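Local structure of bifunctional protein PutA (Bdellovibrio bacteriovorus, 5UR2) at residues Leu256-Glu261 / Thr287-Lys292; Lys476-Lys481 / Asp571-Ile576; Ser151-Gln156 / Leu800-Lys805. The protein probably oxidises proline to glutamate in two steps, with an FAD-dependent proline dehydrogenase and an NAD-dependent L-glutamate gamma-semialdehyde dehydrogenase in one chain. One frame throughout, in Å; residues are numbered along the deposited sequence.

Contact 1 (Leu256-Glu261 / Thr287-Lys292)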
loop_
_atom_site.group_PDB
_atom_site.type_symbol
_atom_site.label_atom_id
_atom_site.label_comp_id
_atom_site.label_asym_id
_atom_site.label_seq_id
_atom_site.Cartn_x
_atom_site.Cartn_y
_atom_site.Cartn_z
ATOM N N LEU B 256 -39.026 38.517 19.098
ATOM C CA LEU B 256 -40.454 38.441 18.816
ATOM C C LEU B 256 -41.287 38.866 20.028
ATOM O O LEU B 256 -42.181 39.715 19.907
ATOM C CB LEU B 256 -40.819 37.028 18.357
ATOM C CG LEU B 256 -42.223 36.839 17.787
ATOM C CD1 LEU B 256 -42.464 37.770 16.588
ATOM C CD2 LEU B 256 -42.427 35.376 17.386
ATOM N N ILE B 257 -41.027 38.273 21.201
ATOM C CA ILE B 257 -41.858 38.549 22.374
ATOM C C ILE B 257 -41.525 39.875 23.040
ATOM O O ILE B 257 -42.211 40.259 23.998
ATOM C CB ILE B 257 -41.794 37.452 23.463
ATOM C CG1 ILE B 257 -40.472 37.493 24.231
ATOM C CG2 ILE B 257 -42.007 36.036 22.865
ATOM C CD1 ILE B 257 -40.516 36.678 25.548
ATOM N N ASN B 258 -40.497 40.583 22.575
ATOM C CA ASN B 258 -40.229 41.945 23.023
ATOM C C ASN B 258 -40.856 43.004 22.124
ATOM O O ASN B 258 -40.710 44.197 22.415
ATOM C CB ASN B 258 -38.723 42.211 23.146
ATOM C CG ASN B 258 -38.418 43.369 24.104
ATOM O OD1 ASN B 258 -39.032 43.486 25.169
ATOM N ND2 ASN B 258 -37.471 44.226 23.729
ATOM N N GLU B 259 -41.524 42.606 21.039
ATOM C CA GLU B 259 -42.213 43.564 20.184
ATOM C C GLU B 259 -43.420 44.178 20.912
ATOM O O GLU B 259 -44.013 43.547 21.792
ATOM C CB GLU B 259 -42.660 42.898 18.880
ATOM C CG GLU B 259 -41.495 42.385 18.028
ATOM C CD GLU B 259 -41.957 41.631 16.785
ATOM O OE1 GLU B 259 -43.192 41.493 16.578
ATOM O OE2 GLU B 259 -41.077 41.163 16.021
ATOM N N PRO B 260 -43.792 45.425 20.563
ATOM C CA PRO B 260 -44.863 46.121 21.305
ATOM C C PRO B 260 -46.129 45.304 21.551
ATOM O O PRO B 260 -46.638 45.270 22.680
ATOM C CB PRO B 260 -45.149 47.334 20.406
ATOM C CG PRO B 260 -43.855 47.629 19.752
ATOM C CD PRO B 260 -43.192 46.288 19.521
ATOM N N GLU B 261 -46.639 44.620 20.530
ATOM C CA GLU B 261 -47.905 43.911 20.695
ATOM C C GLU B 261 -47.780 42.695 21.607
ATOM O O GLU B 261 -48.805 42.171 22.043
ATOM C CB GLU B 261 -48.453 43.495 19.325
ATOM C CG GLU B 261 -47.702 42.322 18.676
ATOM C CD GLU B 261 -48.307 41.883 17.343
ATOM O OE1 GLU B 261 -49.529 41.628 17.281
ATOM O OE2 GLU B 261 -47.547 41.783 16.354
ATOM N N THR B 287 -32.580 35.482 31.569
ATOM C CA THR B 287 -33.101 36.124 32.777
ATOM C C THR B 287 -32.919 37.642 32.719
ATOM O O THR B 287 -33.854 38.396 33.020
ATOM C CB THR B 287 -32.422 35.547 34.032
ATOM O OG1 THR B 287 -32.669 34.137 34.113
ATOM C CG2 THR B 287 -32.978 36.196 35.298
ATOM N N GLU B 288 -31.733 38.111 32.312
ATOM C CA GLU B 288 -31.535 39.548 32.131
ATOM C C GLU B 288 -32.545 40.106 31.145
ATOM O O GLU B 288 -33.141 41.159 31.384
ATOM C CB GLU B 288 -30.116 39.841 31.624
ATOM C CG GLU B 288 -29.023 39.417 32.574
ATOM C CD GLU B 288 -29.172 40.062 33.947
ATOM O OE1 GLU B 288 -28.868 41.273 34.062
ATOM O OE2 GLU B 288 -29.611 39.365 34.898
ATOM N N PHE B 289 -32.774 39.382 30.051
ATOM C CA PHE B 289 -33.737 39.826 29.056
ATOM C C PHE B 289 -35.151 39.883 29.630
ATOM O O PHE B 289 -35.880 40.854 29.393
ATOM C CB PHE B 289 -33.673 38.897 27.838
ATOM C CG PHE B 289 -34.813 39.069 26.917
ATOM C CD1 PHE B 289 -34.873 40.165 26.082
ATOM C CD2 PHE B 289 -35.846 38.155 26.908
ATOM C CE1 PHE B 289 -35.943 40.332 25.241
ATOM C CE2 PHE B 289 -36.912 38.319 26.067
ATOM C CZ PHE B 289 -36.964 39.408 25.235
ATOM N N ALA B 290 -35.540 38.879 30.427
ATOM C CA ALA B 290 -36.870 38.889 31.037
ATOM C C ALA B 290 -37.060 40.127 31.903
ATOM O O ALA B 290 -38.143 40.726 31.925
ATOM C CB ALA B 290 -37.093 37.623 31.869
ATOM N N GLN B 291 -36.013 40.531 32.611
ATOM C CA GLN B 291 -36.108 41.735 33.421
ATOM C C GLN B 291 -36.260 42.967 32.536
ATOM O O GLN B 291 -37.173 43.775 32.727
ATOM C CB GLN B 291 -34.879 41.845 34.316
ATOM C CG GLN B 291 -35.027 42.878 35.408
ATOM C CD GLN B 291 -33.696 43.275 35.997
ATOM O OE1 GLN B 291 -32.641 42.970 35.437
ATOM N NE2 GLN B 291 -33.736 43.962 37.139
ATOM N N LYS B 292 -35.405 43.092 31.522
ATOM C CA LYS B 292 -35.501 44.221 30.604
ATOM C C LYS B 292 -36.855 44.237 29.903
ATOM O O LYS B 292 -37.451 45.305 29.708
ATOM C CB LYS B 292 -34.355 44.147 29.587
ATOM C CG LYS B 292 -34.494 45.065 28.381
ATOM C CD LYS B 292 -33.404 44.764 27.346
#

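Contact 2 (Lys476-Lys481 / Asp571-Ile576)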
loop_
_atom_site.group_PDB
_atom_site.type_symbol
_atom_site.label_atom_id
_atom_site.label_comp_id
_atom_site.label_asym_id
_atom_site.label_seq_id
_atom_site.Cartn_x
_atom_site.Cartn_y
_atom_site.Cartn_z
ATOM N N LYS B 476 -21.262 35.130 13.805
ATOM C CA LYS B 476 -21.363 36.473 13.246
ATOM C C LYS B 476 -20.003 37.017 12.820
ATOM O O LYS B 476 -19.896 37.707 11.797
ATOM C CB LYS B 476 -22.001 37.405 14.269
ATOM C CG LYS B 476 -22.125 38.841 13.807
ATOM C CD LYS B 476 -22.892 39.661 14.830
ATOM C CE LYS B 476 -23.141 41.058 14.320
ATOM N NZ LYS B 476 -24.036 41.763 15.255
ATOM N N ALA B 477 -18.957 36.735 13.601
ATOM C CA ALA B 477 -17.627 37.236 13.265
ATOM C C ALA B 477 -17.138 36.701 11.924
ATOM O O ALA B 477 -16.382 37.383 11.221
ATOM C CB ALA B 477 -16.634 36.879 14.372
ATOM N N ASP B 478 -17.544 35.488 11.554
ATOM C CA ASP B 478 -17.102 34.929 10.285
ATOM C C ASP B 478 -17.885 35.515 9.114
ATOM O O ASP B 478 -17.320 35.727 8.033
ATOM C CB ASP B 478 -17.181 33.408 10.354
ATOM C CG ASP B 478 -16.079 32.830 11.240
ATOM O OD1 ASP B 478 -15.014 33.485 11.346
ATOM O OD2 ASP B 478 -16.282 31.755 11.842
ATOM N N ARG B 479 -19.176 35.801 9.304
ATOM C CA ARG B 479 -19.909 36.540 8.278
ATOM C C ARG B 479 -19.271 37.908 8.032
ATOM O O ARG B 479 -19.144 38.349 6.882
ATOM C CB ARG B 479 -21.389 36.694 8.673
ATOM C CG ARG B 479 -22.139 35.371 8.818
ATOM C CD ARG B 479 -23.665 35.542 8.899
ATOM N NE ARG B 479 -24.065 36.371 10.028
ATOM C CZ ARG B 479 -24.256 35.928 11.273
ATOM N NH1 ARG B 479 -24.096 34.643 11.581
ATOM N NH2 ARG B 479 -24.616 36.784 12.224
ATOM N N GLU B 480 -18.844 38.582 9.102
ATOM C CA GLU B 480 -18.256 39.910 8.960
ATOM C C GLU B 480 -16.938 39.865 8.197
ATOM O O GLU B 480 -16.690 40.721 7.341
ATOM C CB GLU B 480 -18.055 40.546 10.333
ATOM C CG GLU B 480 -19.347 40.979 10.996
ATOM C CD GLU B 480 -19.160 41.331 12.467
ATOM O OE1 GLU B 480 -18.146 40.906 13.076
ATOM O OE2 GLU B 480 -20.026 42.048 13.007
ATOM N N LYS B 481 -16.079 38.889 8.508
ATOM C CA LYS B 481 -14.831 38.725 7.763
ATOM C C LYS B 481 -15.106 38.422 6.302
ATOM O O LYS B 481 -14.367 38.876 5.418
ATOM C CB LYS B 481 -13.974 37.613 8.381
ATOM C CG LYS B 481 -13.366 38.018 9.717
ATOM C CD LYS B 481 -12.486 36.921 10.311
ATOM C CE LYS B 481 -11.930 37.354 11.665
ATOM N NZ LYS B 481 -12.731 36.829 12.793
ATOM N N ASP B 571 -5.209 32.805 4.856
ATOM C CA ASP B 571 -5.868 33.690 3.902
ATOM C C ASP B 571 -7.257 33.184 3.501
ATOM O O ASP B 571 -7.772 33.556 2.440
ATOM C CB ASP B 571 -4.971 33.893 2.682
ATOM C CG ASP B 571 -3.712 34.712 3.020
ATOM O OD1 ASP B 571 -3.640 35.216 4.147
ATOM O OD2 ASP B 571 -2.794 34.853 2.181
ATOM N N ARG B 572 -7.887 32.378 4.359
ATOM C CA ARG B 572 -9.110 31.675 3.992
ATOM C C ARG B 572 -10.161 32.601 3.387
ATOM O O ARG B 572 -10.695 32.319 2.310
ATOM C CB ARG B 572 -9.681 30.950 5.207
ATOM C CG ARG B 572 -10.687 29.906 4.799
ATOM C CD ARG B 572 -11.479 29.422 5.970
ATOM N NE ARG B 572 -12.212 28.197 5.669
ATOM C CZ ARG B 572 -11.882 26.998 6.139
ATOM N NH1 ARG B 572 -10.818 26.854 6.923
ATOM N NH2 ARG B 572 -12.624 25.945 5.834
ATOM N N PHE B 573 -10.464 33.717 4.057
ATOM C CA PHE B 573 -11.547 34.578 3.593
ATOM C C PHE B 573 -11.198 35.264 2.277
ATOM O O PHE B 573 -12.065 35.424 1.404
ATOM C CB PHE B 573 -11.894 35.607 4.674
ATOM C CG PHE B 573 -12.571 34.996 5.860
ATOM C CD1 PHE B 573 -13.930 34.747 5.837
ATOM C CD2 PHE B 573 -11.840 34.607 6.966
ATOM C CE1 PHE B 573 -14.553 34.147 6.908
ATOM C CE2 PHE B 573 -12.459 34.013 8.049
ATOM C CZ PHE B 573 -13.818 33.779 8.022
ATOM N N LYS B 574 -9.937 35.672 2.110
ATOM C CA LYS B 574 -9.535 36.293 0.852
ATOM C C LYS B 574 -9.650 35.294 -0.303
ATOM O O LYS B 574 -10.054 35.653 -1.420
ATOM C CB LYS B 574 -8.109 36.844 0.999
ATOM C CG LYS B 574 -7.625 37.735 -0.134
ATOM C CD LYS B 574 -6.207 38.262 0.126
ATOM C CE LYS B 574 -5.730 39.212 -0.995
ATOM N NZ LYS B 574 -5.393 38.512 -2.280
ATOM N N LEU B 575 -9.357 34.018 -0.027
ATOM C CA LEU B 575 -9.453 32.977 -1.047
ATOM C C LEU B 575 -10.903 32.673 -1.393
ATOM O O LEU B 575 -11.222 32.428 -2.560
ATOM C CB LEU B 575 -8.734 31.709 -0.579
ATOM C CG LEU B 575 -7.225 31.875 -0.403
ATOM C CD1 LEU B 575 -6.580 30.650 0.244
ATOM C CD2 LEU B 575 -6.602 32.173 -1.764
ATOM N N ILE B 576 -11.794 32.675 -0.401
ATOM C CA ILE B 576 -13.213 32.489 -0.699
ATOM C C ILE B 576 -13.711 33.606 -1.600
ATOM O O ILE B 576 -14.343 33.363 -2.637
ATOM C CB ILE B 576 -14.044 32.418 0.592
ATOM C CG1 ILE B 576 -13.733 31.139 1.351
ATOM C CG2 ILE B 576 -15.533 32.502 0.269
ATOM C CD1 ILE B 576 -14.386 31.075 2.730
#

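Contact 3 (Ser151-Gln156 / Leu800-Lys805)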
loop_
_atom_site.group_PDB
_atom_site.type_symbol
_atom_site.label_atom_id
_atom_site.label_comp_id
_atom_site.label_asym_id
_atom_site.label_seq_id
_atom_site.Cartn_x
_atom_site.Cartn_y
_atom_site.Cartn_z
ATOM N N SER B 151 -40.113 22.235 1.652
ATOM C CA SER B 151 -40.636 23.144 0.646
ATOM C C SER B 151 -41.495 24.219 1.298
ATOM O O SER B 151 -41.967 24.068 2.431
ATOM C CB SER B 151 -41.459 22.385 -0.390
ATOM O OG SER B 151 -42.648 21.927 0.231
ATOM N N GLU B 152 -41.737 25.300 0.551
ATOM C CA GLU B 152 -42.607 26.349 1.076
ATOM C C GLU B 152 -44.066 25.901 1.156
ATOM O O GLU B 152 -44.799 26.363 2.041
ATOM C CB GLU B 152 -42.467 27.621 0.249
ATOM C CG GLU B 152 -41.183 28.365 0.607
ATOM C CD GLU B 152 -41.008 28.552 2.106
ATOM O OE1 GLU B 152 -41.738 29.376 2.688
ATOM O OE2 GLU B 152 -40.138 27.876 2.710
ATOM N N LYS B 153 -44.505 24.992 0.276
ATOM C CA LYS B 153 -45.836 24.416 0.446
ATOM C C LYS B 153 -45.965 23.708 1.792
ATOM O O LYS B 153 -46.963 23.875 2.504
ATOM C CB LYS B 153 -46.159 23.429 -0.675
ATOM C CG LYS B 153 -47.551 22.797 -0.483
ATOM C CD LYS B 153 -47.974 21.912 -1.629
ATOM C CE LYS B 153 -49.222 21.123 -1.233
ATOM N NZ LYS B 153 -49.418 19.906 -2.082
ATOM N N GLU B 154 -44.962 22.905 2.157
ATOM C CA GLU B 154 -45.008 22.199 3.437
ATOM C C GLU B 154 -44.950 23.173 4.613
ATOM O O GLU B 154 -45.663 22.996 5.613
ATOM C CB GLU B 154 -43.865 21.181 3.501
ATOM C CG GLU B 154 -44.092 19.939 2.623
ATOM C CD GLU B 154 -42.792 19.225 2.241
ATOM O OE1 GLU B 154 -41.702 19.666 2.679
ATOM O OE2 GLU B 154 -42.862 18.228 1.487
ATOM N N ALA B 155 -44.128 24.219 4.499
ATOM C CA ALA B 155 -44.082 25.241 5.540
ATOM C C ALA B 155 -45.441 25.896 5.707
ATOM O O ALA B 155 -45.920 26.082 6.832
ATOM C CB ALA B 155 -43.023 26.293 5.212
ATOM N N GLN B 156 -46.091 26.227 4.594
ATOM C CA GLN B 156 -47.390 26.884 4.662
ATOM C C GLN B 156 -48.437 25.962 5.281
ATOM O O GLN B 156 -49.259 26.406 6.091
ATOM C CB GLN B 156 -47.794 27.338 3.259
ATOM C CG GLN B 156 -49.096 28.123 3.165
ATOM C CD GLN B 156 -49.030 29.480 3.860
ATOM O OE1 GLN B 156 -48.338 30.390 3.396
ATOM N NE2 GLN B 156 -49.786 29.631 4.951
ATOM N N LEU B 800 -40.065 16.813 -4.739
ATOM C CA LEU B 800 -38.892 17.329 -5.442
ATOM C C LEU B 800 -39.208 18.644 -6.140
ATOM O O LEU B 800 -38.446 19.613 -6.042
ATOM C CB LEU B 800 -38.393 16.303 -6.466
ATOM C CG LEU B 800 -37.121 16.715 -7.222
ATOM C CD1 LEU B 800 -35.881 16.628 -6.326
ATOM C CD2 LEU B 800 -36.921 15.927 -8.542
ATOM N N VAL B 801 -40.328 18.680 -6.871
ATOM C CA VAL B 801 -40.733 19.880 -7.596
ATOM C C VAL B 801 -41.033 21.018 -6.624
ATOM O O VAL B 801 -40.598 22.159 -6.820
ATOM C CB VAL B 801 -41.941 19.569 -8.500
ATOM C CG1 VAL B 801 -42.582 20.861 -9.034
ATOM C CG2 VAL B 801 -41.508 18.671 -9.651
ATOM N N GLU B 802 -41.793 20.729 -5.565
ATOM C CA GLU B 802 -42.099 21.775 -4.596
ATOM C C GLU B 802 -40.842 22.280 -3.904
ATOM O O GLU B 802 -40.718 23.479 -3.640
ATOM C CB GLU B 802 -43.110 21.268 -3.570
ATOM C CG GLU B 802 -44.493 21.053 -4.159
ATOM C CD GLU B 802 -45.070 22.316 -4.788
ATOM O OE1 GLU B 802 -44.915 23.410 -4.204
ATOM O OE2 GLU B 802 -45.645 22.217 -5.896
ATOM N N THR B 803 -39.883 21.388 -3.618
ATOM C CA THR B 803 -38.649 21.841 -2.980
ATOM C C THR B 803 -37.812 22.654 -3.959
ATOM O O THR B 803 -37.240 23.688 -3.592
ATOM C CB THR B 803 -37.842 20.650 -2.444
ATOM O OG1 THR B 803 -38.606 19.929 -1.481
ATOM C CG2 THR B 803 -36.570 21.128 -1.762
ATOM N N ALA B 804 -37.740 22.205 -5.216
ATOM C CA ALA B 804 -37.005 22.962 -6.223
ATOM C C ALA B 804 -37.609 24.352 -6.427
ATOM O O ALA B 804 -36.873 25.322 -6.641
ATOM C CB ALA B 804 -36.960 22.181 -7.535
ATOM N N LYS B 805 -38.944 24.481 -6.327
ATOM C CA LYS B 805 -39.573 25.803 -6.408
ATOM C C LYS B 805 -39.099 26.746 -5.310
ATOM O O LYS B 805 -39.235 27.965 -5.454
ATOM C CB LYS B 805 -41.104 25.722 -6.311
ATOM C CG LYS B 805 -41.843 25.248 -7.549
ATOM C CD LYS B 805 -43.347 25.268 -7.284
ATOM C CE LYS B 805 -44.138 24.664 -8.436
ATOM N NZ LYS B 805 -45.554 24.437 -8.043
HETATM O O HOH W 1 -43.260 24.823 -2.682
#

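Contact 1 (Leu256-Glu261 / Thr287-Lys292)
In the (beta/alpha)8 barrel of the proline dehydrogenase part, two successive outer helices, 246-257 and 279-293, meet where I257 and N258 receive the ring of F289. Strand 268-273 of the barrel wall lies between them in the chain, so the contact joins neighbouring beta-alpha units on the outside of the barrel. The backbones stay well apart, N258 and F289 being nearest with 9.1 Å between their CA atoms, and the long aromatic side chain spans most of that gap. With CG anti to the backbone N (chi1 167°), F289 reaches away from its helix and presents the far end of its ring. There CE2 meets the methyl CD1 of I257 at 4.0 Å, the methyl lying in the ring plane at the edge. CG1 of I257 stands equally close, 4.1 Å, to CE2 and CZ of F289. Beside it, CB of N258 packs 3.9 Å from CZ of F289, also at the ring edge. A beta-branched aliphatic residue suits the buried place of I257: its CG1-CD1 arm reaches F289 while the side chain also rests on F226 and F297. Asparagine suits partly exposed N258, because CB and CG can lie along the ring edge while the amide stays steeply turned from the ring, their planes 73° apart. The carbonyl O of I257 is bonded by R293, the last residue of helix 279-293, adding a polar tie beside the apolar one. Since aliphatic carbons of I257 and N258 meet the ring edge of F289, the attraction should be mainly dispersive and hydrophobic, with little directional demand on the ring.

Contact 2 (Lys476-Lys481 / Asp571-Ile576)
Helix 476-491 packs against helix 572-583, a helix of the aldehyde dehydrogenase part, through one aromatic side chain: F573 lies against one turn of the first helix, between D478 and K481. The central interaction is a CH-pi contact, in which CB of K481 sits 3.6 Å from the ring centroid of F573 and 3° off the ring normal, practically over its centre. From there the lysine chain runs on, extended, past the ring, so that CD comes 3.7 Å from CE2 of F573. Only at chi4, 97°, does it bend, its amine leading away from the contact. Lysine therefore suits an exposed edge: its methylenes cover an aromatic face while the charge stays at the surface. Phenylalanine suits the facing position because its flat ring can take a methylene on one face and still touch L471, M482 and A485, which extend its apolar surroundings. At the far end of the ring, around CZ, the D478 side chain crosses at about a right angle, with carboxylate and ring planes 34° apart; as a partly exposed residue, this aspartate can keep its charge near solvent. Its backbone and side chain both approach that outer end: carbonyl O of D478 lies 3.4 Å from CE1 of F573, and OD1 of D478 lies 3.5 Å from CZ of F573.

Contact 3 (Ser151-Gln156 / Leu800-Lys805)
S151, the N-cap of helix 152-173 and half of a capping box with E154, packs on E802 and T803 of helix 790-806, where the proline dehydrogenase and aldehyde dehydrogenase parts meet. Its CB lies 3.5 Å from the carbonyl O of E802; a small residue fits here, since the CA atoms of S151 and T803 are only 4.3 Å apart. Its OG, placed between backbone N and carbonyl carbon by chi1 69°, turns back to accept from N of E154 at 3.2 Å, a nearly straight bond of 163°. A weak return bond from N of S151 to OE1 of E154 completes the box, while OE2 of that glutamate forms a salt bridge with R799 across the domain boundary. T803 presents OG1 3.9 Å from CB of S151, and this hydroxyl is bonded mainly to the carbonyl O of R799, one turn back. CB of K153 lies 3.7 Å from OE1 of E802, and its extended chain suits an exposed place.

A water joins the two helices, accepting from N of K153 and donating to O and OE1 of E802, the latter at 2.7 Å; OG of S806 likewise bonds to N of E152 and O of E802. The glutamate chain folds at chi2 (-58°), bringing OE1 to the water and leaving OE2 to be met on its syn side by NZ of K805, a salt bridge of 3.1 Å. Direct touch between the segments is thus van der Waals packing, their polar link runs through the water, and the charge of K805 would probably favour an ionised E802.

From the N terminus, the chain first enters contact 3 at 151-156, then passes round the proline dehydrogenase barrel, where contact 1 closes a short loop between 256-261 and 287-292 around one barrel strand. It next opens contact 2 at 476-481 and closes it at 571-576, tying helix 476-491 to helix 572-583. Contact 3 closes last, at 800-805. Contacts 1 and 2 thus follow in series, both nested inside the long loop of contact 3, and none cross. Their centres lie about 31 to 33 Å apart without touching: contact 1 joins neighbouring outer helices of the barrel domain, whereas contact 3 bridges the two catalytic parts.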